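UL37 (Suid herpesvirus 1, PDB 4K70) is an inner tegument protein of a herpesvirus that probably takes part in controlling viral trafficking; this chain is its N-terminal half. Local coordinates at residues 452-455 with 456-459. Sequence-based numbering, arbitrary orientation.
Sequences AAAE and RRAG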
ATOM      1  N   ALA A 452     -34.278   0.606 -11.344  1.00 40.09           N
ATOM      2  CA  ALA A 452     -35.461   1.453 -11.470  1.00 43.07           C
ATOM      3  C   ALA A 452     -35.894   1.622 -12.927  1.00 46.67           C
ATOM      4  O   ALA A 452     -37.082   1.759 -13.207  1.00 52.84           O
ATOM      5  CB  ALA A 452     -35.229   2.802 -10.819  1.00 45.27           C
ATOM      6  N   ALA A 453     -34.939   1.604 -13.854  1.00 46.90           N
ATOM      7  CA  ALA A 453     -35.265   1.672 -15.279  1.00 46.06           C
ATOM      8  C   ALA A 453     -35.974   0.404 -15.747  1.00 47.05           C
ATOM      9  O   ALA A 453     -36.933   0.460 -16.516  1.00 51.30           O
ATOM     10  CB  ALA A 453     -34.015   1.911 -16.109  1.00 44.91           C
ATOM     11  N   ALA A 454     -35.490  -0.742 -15.288  1.00 45.81           N
ATOM     12  CA  ALA A 454     -36.099  -2.020 -15.643  1.00 46.76           C
ATOM     13  C   ALA A 454     -37.469  -2.157 -14.986  1.00 49.80           C
ATOM     14  O   ALA A 454     -38.380  -2.770 -15.544  1.00 47.91           O
ATOM     15  CB  ALA A 454     -35.194  -3.169 -15.231  1.00 42.23           C
ATOM     16  N   GLU A 455     -37.601  -1.588 -13.790  1.00 49.31           N
ATOM     17  CA  GLU A 455     -38.866  -1.598 -13.066  1.00 51.29           C
ATOM     18  C   GLU A 455     -39.928  -0.838 -13.843  1.00 51.55           C
ATOM     19  O   GLU A 455     -41.077  -1.266 -13.918  1.00 56.12           O
ATOM     20  CB  GLU A 455     -38.696  -0.991 -11.673  1.00 50.13           C
ATOM     21  CG  GLU A 455     -38.118  -1.941 -10.645  1.00 48.24           C
ATOM     22  CD  GLU A 455     -37.892  -1.273  -9.300  1.00 49.63           C
ATOM     23  OE1 GLU A 455     -37.926  -0.026  -9.249  1.00 48.19           O
ATOM     24  OE2 GLU A 455     -37.685  -1.994  -8.292  1.00 47.03           O
ATOM     25  N   ARG A 456     -39.536   0.287 -14.431  1.00 49.34           N
ATOM     26  CA  ARG A 456     -40.463   1.103 -15.205  1.00 53.55           C
ATOM     27  C   ARG A 456     -40.860   0.437 -16.517  1.00 54.58           C
ATOM     28  O   ARG A 456     -42.037   0.404 -16.863  1.00 55.58           O
ATOM     29  CB  ARG A 456     -39.883   2.491 -15.457  1.00 51.10           C
ATOM     30  CG  ARG A 456     -40.135   3.461 -14.319  1.00 54.39           C
ATOM     31  CD  ARG A 456     -38.835   4.019 -13.770  1.00 56.72           C
ATOM     32  NE  ARG A 456     -37.935   4.440 -14.841  1.00 61.93           N
ATOM     33  CZ  ARG A 456     -36.702   4.897 -14.645  1.00 56.04           C
ATOM     34  NH1 ARG A 456     -36.221   4.992 -13.414  1.00 52.72           N
ATOM     35  NH2 ARG A 456     -35.953   5.254 -15.682  1.00 56.84           N
ATOM     36  N   ARG A 457     -39.879  -0.091 -17.244  1.00 49.96           N
ATOM     37  CA  ARG A 457     -40.164  -0.821 -18.473  1.00 53.11           C
ATOM     38  C   ARG A 457     -41.112  -1.981 -18.189  1.00 52.67           C
ATOM     39  O   ARG A 457     -41.970  -2.307 -19.007  1.00 58.24           O
ATOM     40  CB  ARG A 457     -38.874  -1.329 -19.125  1.00 50.93           C
ATOM     41  CG  ARG A 457     -39.102  -2.187 -20.367  1.00 53.34           C
ATOM     42  CD  ARG A 457     -37.784  -2.564 -21.031  1.00 51.86           C
ATOM     43  NE  ARG A 457     -36.802  -2.967 -20.031  1.00 55.86           N
ATOM     44  CZ  ARG A 457     -35.491  -2.787 -20.153  1.00 51.13           C
ATOM     45  NH1 ARG A 457     -34.990  -2.216 -21.243  1.00 45.73           N
ATOM     46  NH2 ARG A 457     -34.683  -3.178 -19.177  1.00 46.37           N
ATOM     47  N   ALA A 458     -40.959  -2.584 -17.015  1.00 54.07           N
ATOM     48  CA  ALA A 458     -41.804  -3.696 -16.598  1.00 54.08           C
ATOM     49  C   ALA A 458     -43.147  -3.205 -16.070  1.00 54.50           C
ATOM     50  O   ALA A 458     -44.094  -3.976 -15.957  1.00 57.74           O
ATOM     51  CB  ALA A 458     -41.095  -4.535 -15.540  1.00 50.68           C
ATOM     52  N   GLY A 459     -43.223  -1.922 -15.738  1.00 55.33           N
ATOM     53  CA  GLY A 459     -44.441  -1.353 -15.195  1.00 53.48           C
ATOM     54  C   GLY A 459     -44.655  -1.664 -13.723  1.00 60.05           C
ATOM     55  O   GLY A 459     -45.778  -1.930 -13.304  1.00 61.55           O
TER
HETATM   56  O   HOH W   1     -37.477  -4.351 -17.650  1.00 48.29           O
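Three i to i+4 backbone bonds join A452, A453 and A454 to R456, R457 and A458 as helix 438-458 makes its last turns, the straightest running from R457 N to A453 O (3.1 Å, 172° at the hydrogen). R456 folds back along the outside of this helix. Bends at chi2 and chi3 turn its chain toward the preceding turn, with CD modelled unusually close to A452 O (2.9 Å), so the exact placing of this exposed chain is doubtful. As modelled, the guanidinium lies flat against the backbone, one face over A453 CA, which stands 3.6 Å above the centre of the plane. Its NH1 comes within 3.5 Å of A452 CB; the small methyls of A452 and A453 let so broad a group lie close to the helix. With CG anti to the backbone N, R457 runs out past A454, and a bend at chi3 turns NE to a water. This water bridges NE to A454 O, donating to the carbonyl (2.8 Å from the water oxygen) and accepting from NE at the guanidinium edge. That carbonyl therefore takes both the water and the backbone N-H of A458, while R457 NH2 forms a salt bridge with E70 of helix 63-78. The helix closes in a Schellman motif: G459 adopts positive phi (78°), which glycine tolerates readily because it has no CB, and its N donates to R456 O (2.8 Å). Alanine suits position 454, where the methyl packs on C63 and V67 of helix 63-78 within this largely helical protein. The carboxylate of the buried E455 is matched beyond the turn, OE2 meeting S463 OG in a hydrogen bond and R466 NE in a salt bridge, which ties the helix end to the start of helix 464-481.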